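Local coordinates for putative Nitroreductase (Anabaena variabilis ATCC 29413, PDB 3EO7), which binds flavin mononucleotide and probably works as an FMN-dependent oxidoreductase of the nitroreductase family, at residues R80-T85 / G105-E110; A99-G104 / L463-N468; I185-G190 / V501-T506. All coordinates share one frame; numbering follows the deposited sequence.

Contact 1 of 3, residues R80-T85 / G105-E110; sequences RSYGLT and GLYPAE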
loop_
_atom_site.group_PDB
_atom_site.type_symbol
_atom_site.label_atom_id
_atom_site.label_comp_id
_atom_site.label_asym_id
_atom_site.label_seq_id
_atom_site.Cartn_x
_atom_site.Cartn_y
_atom_site.Cartn_z
ATOM N N ARG A 80 -0.906 15.316 -1.224
ATOM C CA ARG A 80 -1.610 14.375 -2.070
ATOM C C ARG A 80 -1.313 12.954 -1.588
ATOM O O ARG A 80 -2.077 12.049 -1.869
ATOM C CB ARG A 80 -1.196 14.534 -3.531
ATOM C CG ARG A 80 -1.572 15.879 -4.203
ATOM C CD ARG A 80 -2.976 15.871 -4.747
ATOM N NE ARG A 80 -3.364 17.195 -5.261
ATOM C CZ ARG A 80 -4.233 18.040 -4.686
ATOM N NH1 ARG A 80 -4.877 17.752 -3.554
ATOM N NH2 ARG A 80 -4.489 19.205 -5.282
ATOM N N SER A 81 -0.203 12.757 -0.870
ATOM C CA SER A 81 0.165 11.431 -0.364
ATOM C C SER A 81 -0.580 11.035 0.923
ATOM O O SER A 81 -1.049 9.906 1.040
ATOM C CB SER A 81 1.667 11.322 -0.080
ATOM O OG SER A 81 2.410 11.365 -1.280
ATOM N N TYR A 82 -0.622 11.938 1.901
ATOM C CA TYR A 82 -1.138 11.580 3.231
ATOM C C TYR A 82 -1.827 12.722 3.949
ATOM O O TYR A 82 -1.984 12.698 5.173
ATOM C CB TYR A 82 0.018 11.034 4.057
ATOM C CG TYR A 82 -0.310 10.053 5.153
ATOM C CD1 TYR A 82 -1.223 9.015 4.936
ATOM C CD2 TYR A 82 0.294 10.139 6.397
ATOM C CE1 TYR A 82 -1.509 8.072 5.937
ATOM C CE2 TYR A 82 0.016 9.217 7.392
ATOM C CZ TYR A 82 -0.899 8.174 7.160
ATOM O OH TYR A 82 -1.172 7.243 8.155
ATOM N N GLY A 83 -2.323 13.677 3.174
ATOM C CA GLY A 83 -2.994 14.818 3.742
ATOM C C GLY A 83 -4.388 14.459 4.192
ATOM O O GLY A 83 -4.951 13.439 3.760
ATOM N N LEU A 84 -4.946 15.316 5.038
ATOM C CA LEU A 84 -6.351 15.169 5.464
ATOM C C LEU A 84 -7.283 15.632 4.352
ATOM O O LEU A 84 -7.114 16.739 3.864
ATOM C CB LEU A 84 -6.580 15.946 6.741
ATOM C CG LEU A 84 -5.732 15.586 7.933
ATOM C CD1 LEU A 84 -6.303 16.381 9.160
ATOM C CD2 LEU A 84 -5.648 14.052 8.171
ATOM N N THR A 85 -8.226 14.782 3.915
ATOM C CA THR A 85 -9.126 15.157 2.812
ATOM C C THR A 85 -10.626 15.127 3.145
ATOM O O THR A 85 -11.447 15.519 2.309
ATOM C CB THR A 85 -8.814 14.323 1.557
ATOM O OG1 THR A 85 -9.200 12.967 1.770
ATOM C CG2 THR A 85 -7.355 14.432 1.204
ATOM N N GLY A 105 -9.938 2.948 9.576
ATOM C CA GLY A 105 -9.668 4.375 9.738
ATOM C C GLY A 105 -8.708 4.594 10.906
ATOM O O GLY A 105 -8.868 5.522 11.680
ATOM N N LEU A 106 -7.683 3.764 10.997
ATOM C CA LEU A 106 -6.749 3.756 12.136
ATOM C C LEU A 106 -5.392 4.434 11.899
ATOM O O LEU A 106 -4.722 4.846 12.850
ATOM C CB LEU A 106 -6.580 2.309 12.630
ATOM C CG LEU A 106 -7.888 1.685 13.149
ATOM C CD1 LEU A 106 -7.688 0.193 13.457
ATOM C CD2 LEU A 106 -8.478 2.463 14.321
ATOM N N TYR A 107 -4.978 4.537 10.642
ATOM C CA TYR A 107 -3.776 5.274 10.244
ATOM C C TYR A 107 -2.484 4.900 10.961
ATOM O O TYR A 107 -1.816 5.763 11.544
ATOM C CB TYR A 107 -4.021 6.812 10.293
ATOM C CG TYR A 107 -5.267 7.104 9.544
ATOM C CD1 TYR A 107 -5.308 6.961 8.163
ATOM C CD2 TYR A 107 -6.452 7.405 10.212
ATOM C CE1 TYR A 107 -6.497 7.160 7.447
ATOM C CE2 TYR A 107 -7.629 7.595 9.507
ATOM C CZ TYR A 107 -7.653 7.464 8.129
ATOM O OH TYR A 107 -8.847 7.606 7.446
ATOM N N PRO A 108 -2.093 3.624 10.860
ATOM C CA PRO A 108 -0.830 3.176 11.460
ATOM C C PRO A 108 0.415 3.855 10.861
ATOM O O PRO A 108 1.417 4.028 11.561
ATOM C CB PRO A 108 -0.821 1.654 11.173
ATOM C CG PRO A 108 -1.658 1.521 9.915
ATOM C CD PRO A 108 -2.769 2.533 10.135
ATOM N N ALA A 109 0.354 4.275 9.601
ATOM C CA ALA A 109 1.535 4.849 8.949
ATOM C C ALA A 109 1.871 6.261 9.406
ATOM O O ALA A 109 0.971 7.073 9.679
ATOM C CB ALA A 109 1.386 4.809 7.399
ATOM N N GLU A 110 3.178 6.517 9.536
ATOM C CA GLU A 110 3.712 7.844 9.821
ATOM C C GLU A 110 4.722 8.139 8.724
ATOM O O GLU A 110 5.489 7.253 8.320
ATOM C CB GLU A 110 4.440 7.936 11.194
ATOM C CG GLU A 110 3.505 8.179 12.312
ATOM C CD GLU A 110 2.900 9.560 12.277
ATOM O OE1 GLU A 110 3.622 10.588 12.080
ATOM O OE2 GLU A 110 1.684 9.637 12.520
HETATM O O HOH W 1 -1.976 4.608 7.596
#
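Tyr82 and Ala109 form a buried side-chain-to-backbone hydrogen bond that ties Tyr82, where helix 66-82 gives way to strand 84-90, to the start of strand 109-115. The phenol OH of Tyr82 donates to Ala109 O at 2.6 Å, coming in above the carbonyl plane, 35° out of it, with a C=O...O angle of 120°. With CG anti to the backbone N (chi1 -153°), the Tyr82 ring is directed across to the other segment, and Ala109 O sits at its edge, near the ring plane. A water doubles the link: it donates to Tyr82 OH at 2.8 Å and accepts from Ala109 N at 3.1 Å, so both backbone polar atoms of Ala109 have a mate. Ala109 CB and Tyr107 CB each come to 3.6 Å from Tyr82 OH, and Ala109 CB also lies 4.1 Å from Tyr82 CZ. A phenylalanine here would probably leave Ala109 O without its donor and the water without one of its partners. Tyr107, whose backbone N is bonded to Ser102 OG, reaches the ribityl chain of FMN near C5'. Tyr82 packs behind this pocket residue, consistent with a second-shell position in a nitroreductase-type fold.

Contact 2 of 3, residues A99-G104 / L463-N468; sequences AAPSAG and LGQRLN. With FMN (flavin mononucleotide), chain B.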
loop_
_atom_site.group_PDB
_atom_site.type_symbol
_atom_site.label_atom_id
_atom_site.label_comp_id
_atom_site.label_asym_id
_atom_site.label_seq_id
_atom_site.Cartn_x
_atom_site.Cartn_y
_atom_site.Cartn_z
ATOM N N ALA A 99 -5.774 11.090 2.398
ATOM C CA ALA A 99 -5.507 10.758 1.001
ATOM C C ALA A 99 -5.343 9.251 0.815
ATOM O O ALA A 99 -5.640 8.711 -0.254
ATOM C CB ALA A 99 -4.245 11.502 0.493
ATOM N N ALA A 100 -4.776 8.580 1.815
ATOM C CA ALA A 100 -4.628 7.137 1.795
ATOM C C ALA A 100 -5.736 6.508 2.675
ATOM O O ALA A 100 -5.989 7.005 3.772
ATOM C CB ALA A 100 -3.273 6.712 2.360
ATOM N N PRO A 101 -6.375 5.422 2.176
ATOM C CA PRO A 101 -7.354 4.669 2.969
ATOM C C PRO A 101 -6.600 3.912 4.059
ATOM O O PRO A 101 -5.379 3.803 4.008
ATOM C CB PRO A 101 -7.978 3.705 1.962
ATOM C CG PRO A 101 -6.862 3.489 0.940
ATOM C CD PRO A 101 -6.186 4.830 0.828
ATOM N N SER A 102 -7.318 3.427 5.056
ATOM C CA SER A 102 -6.702 2.659 6.146
ATOM C C SER A 102 -7.748 1.767 6.772
ATOM O O SER A 102 -8.876 2.231 7.045
ATOM C CB SER A 102 -6.154 3.585 7.240
ATOM O OG SER A 102 -5.846 2.895 8.448
ATOM N N ALA A 103 -7.384 0.502 6.972
ATOM C CA ALA A 103 -8.292 -0.469 7.630
ATOM C C ALA A 103 -8.727 0.117 8.965
ATOM O O ALA A 103 -7.912 0.519 9.807
ATOM C CB ALA A 103 -7.579 -1.798 7.822
ATOM N N GLY A 104 -10.046 0.193 9.158
ATOM C CA GLY A 104 -10.620 0.739 10.371
ATOM C C GLY A 104 -10.483 2.234 10.562
ATOM O O GLY A 104 -10.869 2.761 11.642
ATOM N N LEU A 463 -0.975 -1.779 -5.410
ATOM C CA LEU A 463 -1.909 -2.121 -6.504
ATOM C C LEU A 463 -3.313 -1.629 -6.143
ATOM O O LEU A 463 -3.995 -1.028 -6.973
ATOM C CB LEU A 463 -1.905 -3.634 -6.760
ATOM C CG LEU A 463 -0.630 -4.241 -7.341
ATOM C CD1 LEU A 463 -0.783 -5.786 -7.379
ATOM C CD2 LEU A 463 -0.321 -3.664 -8.760
ATOM N N GLY A 464 -3.747 -1.919 -4.925
ATOM C CA GLY A 464 -5.054 -1.489 -4.455
ATOM C C GLY A 464 -5.276 0.007 -4.622
ATOM O O GLY A 464 -6.327 0.448 -5.056
ATOM N N GLN A 465 -4.262 0.815 -4.329
ATOM C CA GLN A 465 -4.488 2.253 -4.401
ATOM C C GLN A 465 -4.688 2.691 -5.849
ATOM O O GLN A 465 -5.481 3.581 -6.122
ATOM C CB GLN A 465 -3.367 3.035 -3.734
ATOM C CG GLN A 465 -3.638 4.526 -3.640
ATOM C CD GLN A 465 -4.814 4.915 -2.731
ATOM O OE1 GLN A 465 -5.449 4.075 -2.117
ATOM N NE2 GLN A 465 -5.095 6.227 -2.643
ATOM N N ARG A 466 -3.944 2.066 -6.772
ATOM C CA ARG A 466 -4.108 2.398 -8.175
ATOM C C ARG A 466 -5.521 2.027 -8.613
ATOM O O ARG A 466 -6.159 2.774 -9.330
ATOM C CB ARG A 466 -3.053 1.704 -9.027
ATOM C CG ARG A 466 -1.619 2.191 -8.755
ATOM C CD ARG A 466 -0.606 1.535 -9.691
ATOM N NE ARG A 466 -0.695 2.005 -11.081
ATOM C CZ ARG A 466 0.098 2.931 -11.625
ATOM N NH1 ARG A 466 1.029 3.499 -10.899
ATOM N NH2 ARG A 466 -0.033 3.297 -12.890
ATOM N N LEU A 467 -6.013 0.879 -8.158
ATOM C CA LEU A 467 -7.374 0.449 -8.486
ATOM C C LEU A 467 -8.415 1.405 -7.890
ATOM O O LEU A 467 -9.398 1.726 -8.546
ATOM C CB LEU A 467 -7.660 -0.991 -7.953
ATOM C CG LEU A 467 -7.045 -2.193 -8.652
ATOM C CD1 LEU A 467 -7.125 -3.465 -7.778
ATOM C CD2 LEU A 467 -7.787 -2.402 -10.003
ATOM N N ASN A 468 -8.226 1.820 -6.634
ATOM C CA ASN A 468 -9.141 2.738 -5.972
ATOM C C ASN A 468 -9.225 4.087 -6.729
ATOM O O ASN A 468 -10.303 4.590 -6.989
ATOM C CB ASN A 468 -8.772 2.994 -4.492
ATOM C CG ASN A 468 -9.300 1.916 -3.543
ATOM O OD1 ASN A 468 -10.161 2.203 -2.701
ATOM N ND2 ASN A 468 -8.800 0.689 -3.669
HETATM N N1 FMN B . -13.954 -0.751 4.349
HETATM C C2 FMN B . -14.999 -1.613 4.634
HETATM O O2 FMN B . -16.160 -1.219 4.636
HETATM N N3 FMN B . -14.815 -2.931 4.958
HETATM C C4 FMN B . -13.572 -3.481 5.062
HETATM O O4 FMN B . -13.477 -4.718 5.175
HETATM C C4A FMN B . -12.490 -2.651 4.779
HETATM N N5 FMN B . -11.202 -3.132 4.917
HETATM C C5A FMN B . -10.112 -2.319 4.544
HETATM C C6 FMN B . -8.808 -2.801 4.556
HETATM C C7 FMN B . -7.727 -1.992 4.209
HETATM C C7M FMN B . -6.315 -2.589 4.116
HETATM C C8 FMN B . -7.944 -0.671 3.836
HETATM C C8M FMN B . -6.841 0.196 3.265
HETATM C C9 FMN B . -9.254 -0.158 3.808
HETATM C C9A FMN B . -10.336 -0.984 4.161
HETATM N N10 FMN B . -11.631 -0.482 4.145
HETATM C C10 FMN B . -12.691 -1.299 4.431
HETATM C "C1'" FMN B . -11.906 0.999 3.984
HETATM C "C2'" FMN B . -11.616 1.805 5.234
HETATM O "O2'" FMN B . -12.711 1.665 6.166
HETATM C "C3'" FMN B . -11.391 3.265 4.848
HETATM O "O3'" FMN B . -10.187 3.389 4.085
HETATM C "C4'" FMN B . -11.386 4.236 6.045
HETATM O "O4'" FMN B . -12.672 4.225 6.726
HETATM C "C5'" FMN B . -11.052 5.639 5.578
HETATM O "O5'" FMN B . -11.961 6.109 4.620
HETATM P P FMN B . -11.503 6.565 3.176
HETATM O O1P FMN B . -10.927 5.346 2.464
HETATM O O2P FMN B . -12.778 7.070 2.511
HETATM O O3P FMN B . -10.481 7.658 3.287
#
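Pro101 and Gln465 make the main van der Waals contact between the FMN-binding loop and residues 463-468 of helix 452-473. Gln465 OE1 presses against the proline ring, 3.1 Å from Pro101 CD and 3.4 Å from Pro101 CG. A bend at chi2 (66°) brings the Gln465 amide oxygen against these two carbons. Among the polar groups, Gln465 NE2 lies 3.5 Å from Ala99 O, but the amide has firmer partners on helix 181-202: OE1 accepts a hydrogen bond from His191 ND1, and NE2 is bonded to Asn195 OD1. Ala99 O in turn receives Asn195 ND2 and Arg334 NE. Within the helix, Asn468 ND2 folds back onto Gly464 O at 2.8 Å, from above the carbonyl plane, and this oxygen also takes the backbone N of Asn468. Ligand contacts come from the loop: Ser102 N donates to FMN O3' at 3.0 Å with an N-H...O angle of 148°, Pro101 CB lies 3.1 Å from the same hydroxyl, and Ala103 CB packs 3.6 Å from flavin C7. Pro101 of this loop, which runs from strand 93-98 to strand 109-115, is thus wedged between the cofactor and helix 452-473, with helix 181-202 bridging through His191 and Asn195.

Contact 3 of 3, residues I185-G190 / V501-T506; sequences ICLDTG and VIYITT. With FMN (flavin mononucleotide), chain B.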
loop_
_atom_site.group_PDB
_atom_site.type_symbol
_atom_site.label_atom_id
_atom_site.label_comp_id
_atom_site.label_asym_id
_atom_site.label_seq_id
_atom_site.Cartn_x
_atom_site.Cartn_y
_atom_site.Cartn_z
ATOM N N ILE A 185 -1.668 -3.169 8.667
ATOM C CA ILE A 185 -0.645 -2.142 8.676
ATOM C C ILE A 185 0.119 -2.127 7.359
ATOM O O ILE A 185 0.367 -1.074 6.768
ATOM C CB ILE A 185 0.351 -2.410 9.831
ATOM C CG1 ILE A 185 -0.274 -2.013 11.173
ATOM C CG2 ILE A 185 1.676 -1.614 9.642
ATOM C CD1 ILE A 185 0.482 -2.546 12.407
ATOM N N CYS A 186 0.519 -3.306 6.892
ATOM C CA CYS A 186 1.296 -3.374 5.651
ATOM C C CYS A 186 0.458 -2.991 4.430
ATOM O O CYS A 186 0.953 -2.309 3.538
ATOM C CB CYS A 186 1.937 -4.730 5.510
ATOM S SG CYS A 186 3.266 -5.008 6.777
ATOM N N LEU A 187 -0.792 -3.441 4.395
ATOM C CA LEU A 187 -1.735 -3.038 3.319
ATOM C C LEU A 187 -1.916 -1.528 3.320
ATOM O O LEU A 187 -1.831 -0.896 2.261
ATOM C CB LEU A 187 -3.088 -3.737 3.491
ATOM C CG LEU A 187 -2.996 -5.252 3.254
ATOM C CD1 LEU A 187 -4.265 -5.942 3.800
ATOM C CD2 LEU A 187 -2.786 -5.521 1.771
ATOM N N ASP A 188 -2.236 -0.964 4.488
ATOM C CA ASP A 188 -2.417 0.493 4.644
ATOM C C ASP A 188 -1.182 1.242 4.104
ATOM O O ASP A 188 -1.291 2.249 3.397
ATOM C CB ASP A 188 -2.582 0.899 6.109
ATOM C CG ASP A 188 -3.927 0.531 6.709
ATOM O OD1 ASP A 188 -4.777 -0.111 6.042
ATOM O OD2 ASP A 188 -4.109 0.887 7.899
ATOM N N THR A 189 -0.016 0.749 4.500
ATOM C CA THR A 189 1.231 1.349 4.083
ATOM C C THR A 189 1.387 1.250 2.577
ATOM O O THR A 189 1.766 2.223 1.955
ATOM C CB THR A 189 2.399 0.753 4.833
ATOM O OG1 THR A 189 2.253 1.029 6.243
ATOM C CG2 THR A 189 3.726 1.307 4.313
ATOM N N GLY A 190 1.055 0.099 1.970
ATOM C CA GLY A 190 1.116 -0.049 0.526
ATOM C C GLY A 190 0.253 0.964 -0.206
ATOM O O GLY A 190 0.671 1.496 -1.219
ATOM N N VAL A 501 -4.700 -15.911 -0.144
ATOM C CA VAL A 501 -5.297 -14.609 -0.407
ATOM C C VAL A 501 -4.708 -13.597 0.579
ATOM O O VAL A 501 -4.705 -13.843 1.805
ATOM C CB VAL A 501 -6.836 -14.637 -0.288
ATOM C CG1 VAL A 501 -7.404 -13.233 -0.374
ATOM C CG2 VAL A 501 -7.455 -15.564 -1.362
ATOM N N ILE A 502 -4.186 -12.503 0.027
ATOM C CA ILE A 502 -3.560 -11.400 0.772
ATOM C C ILE A 502 -4.497 -10.200 0.918
ATOM O O ILE A 502 -4.521 -9.548 1.942
ATOM C CB ILE A 502 -2.271 -10.922 -0.003
ATOM C CG1 ILE A 502 -1.286 -12.082 -0.159
ATOM C CG2 ILE A 502 -1.605 -9.731 0.661
ATOM C CD1 ILE A 502 -0.963 -12.709 1.152
ATOM N N TYR A 503 -5.263 -9.889 -0.128
ATOM C CA TYR A 503 -6.094 -8.696 -0.098
ATOM C C TYR A 503 -7.235 -8.842 -1.076
ATOM O O TYR A 503 -7.128 -9.603 -2.036
ATOM C CB TYR A 503 -5.218 -7.480 -0.438
ATOM C CG TYR A 503 -5.794 -6.098 -0.227
ATOM C CD1 TYR A 503 -6.628 -5.811 0.854
ATOM C CD2 TYR A 503 -5.440 -5.057 -1.078
ATOM C CE1 TYR A 503 -7.149 -4.552 1.054
ATOM C CE2 TYR A 503 -5.931 -3.763 -0.882
ATOM C CZ TYR A 503 -6.763 -3.512 0.197
ATOM O OH TYR A 503 -7.259 -2.294 0.440
ATOM N N ILE A 504 -8.307 -8.100 -0.801
ATOM C CA ILE A 504 -9.511 -8.054 -1.611
ATOM C C ILE A 504 -9.855 -6.594 -1.897
ATOM O O ILE A 504 -9.780 -5.741 -1.017
ATOM C CB ILE A 504 -10.704 -8.702 -0.868
ATOM C CG1 ILE A 504 -10.388 -10.167 -0.604
ATOM C CG2 ILE A 504 -12.037 -8.459 -1.586
ATOM C CD1 ILE A 504 -11.470 -10.897 0.242
ATOM N N THR A 505 -10.216 -6.329 -3.141
ATOM C CA THR A 505 -10.691 -5.007 -3.556
ATOM C C THR A 505 -12.022 -5.189 -4.306
ATOM O O THR A 505 -12.063 -5.856 -5.332
ATOM C CB THR A 505 -9.695 -4.249 -4.433
ATOM O OG1 THR A 505 -8.453 -4.070 -3.755
ATOM C CG2 THR A 505 -10.289 -2.857 -4.883
ATOM N N THR A 506 -13.084 -4.604 -3.756
ATOM C CA THR A 506 -14.421 -4.648 -4.330
ATOM C C THR A 506 -14.601 -3.447 -5.238
ATOM O O THR A 506 -14.046 -2.385 -4.987
ATOM C CB THR A 506 -15.550 -4.668 -3.256
ATOM O OG1 THR A 506 -15.516 -3.454 -2.476
ATOM C CG2 THR A 506 -15.422 -5.928 -2.327
HETATM N N1 FMN B . -13.954 -0.751 4.349
HETATM C C2 FMN B . -14.999 -1.613 4.634
HETATM O O2 FMN B . -16.160 -1.219 4.636
HETATM N N3 FMN B . -14.815 -2.931 4.958
HETATM C C4 FMN B . -13.572 -3.481 5.062
HETATM O O4 FMN B . -13.477 -4.718 5.175
HETATM C C4A FMN B . -12.490 -2.651 4.779
HETATM N N5 FMN B . -11.202 -3.132 4.917
HETATM C C5A FMN B . -10.112 -2.319 4.544
HETATM C C6 FMN B . -8.808 -2.801 4.556
HETATM C C7 FMN B . -7.727 -1.992 4.209
HETATM C C7M FMN B . -6.315 -2.589 4.116
HETATM C C8 FMN B . -7.944 -0.671 3.836
HETATM C C8M FMN B . -6.841 0.196 3.265
HETATM C C9 FMN B . -9.254 -0.158 3.808
HETATM C C9A FMN B . -10.336 -0.984 4.161
HETATM N N10 FMN B . -11.631 -0.482 4.145
HETATM C C10 FMN B . -12.691 -1.299 4.431
HETATM C "C1'" FMN B . -11.906 0.999 3.984
HETATM C "C2'" FMN B . -11.616 1.805 5.234
HETATM O "O2'" FMN B . -12.711 1.665 6.166
HETATM C "C3'" FMN B . -11.391 3.265 4.848
HETATM O "O3'" FMN B . -10.187 3.389 4.085
HETATM C "C4'" FMN B . -11.386 4.236 6.045
HETATM O "O4'" FMN B . -12.672 4.225 6.726
HETATM C "C5'" FMN B . -11.052 5.639 5.578
HETATM O "O5'" FMN B . -11.961 6.109 4.620
HETATM P P FMN B . -11.503 6.565 3.176
HETATM O O1P FMN B . -10.927 5.346 2.464
HETATM O O2P FMN B . -12.778 7.070 2.511
HETATM O O3P FMN B . -10.481 7.658 3.287
#
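The dimethylbenzene end of the FMN isoalloxazine is bordered here by a helix and a strand, whose Leu187 and Tyr503 meet in a CH-pi contact. Leu187 CD2 lies over one face of the Tyr503 ring, 4.0 Å from the centroid and 24° off the normal, displaced toward the rim on the CG side. The other methyl, CD1, rests 3.8 Å from Tyr503 CD1. Both side chains also touch the cofactor: Leu187 CB comes within 3.5 Å of FMN C7M, and Tyr503 CE1 within 3.7 Å of the same methyl, from directions roughly at right angles. Tyr503 CG stands anti to the backbone N (chi1 -169°), carrying the ring out from the strand to the flavin, where its OH is hydrogen-bonded to His191 NE2. Next along the helix, Asp188 OD1 approaches FMN C8M at 3.5 Å, while its carboxylate is bonded to Ser102 OG and Ala103 N of the FMN-binding loop. A classic beta bulge at Ile502 and Tyr503 pairs with His437 of strand 433-439. Helix 181-202 meets strand 500-508 beside the flavin; that strand runs between strands 433-439 and 477-481, while His457 of helix 452-473 touches both Leu187 and Ile502.

Contact 1 closes within the first nitroreductase-like part of the chain, whereas contacts 2 and 3 each join it to the second, more than 300 positions later. Along the chain contact 1 crosses contact 2 and precedes contact 3; contacts 2 and 3 also cross. Their centres lie about 10 Å (1 and 2), 15 Å (1 and 3) and 8 Å (2 and 3) apart. Contact 1 reaches strand 109-115 of the seven-stranded antiparallel sheet, contact 3 strand 500-508 of the mixed sheet. Loop 99-104, connecting strands 93-98 and 109-115, is the hub: Gly83 O is probably bonded to Ala99 N, and Asp188 links contacts 2 and 3. Helix 181-202 runs by all three. Together they contribute residues from both parts to one FMN pocket.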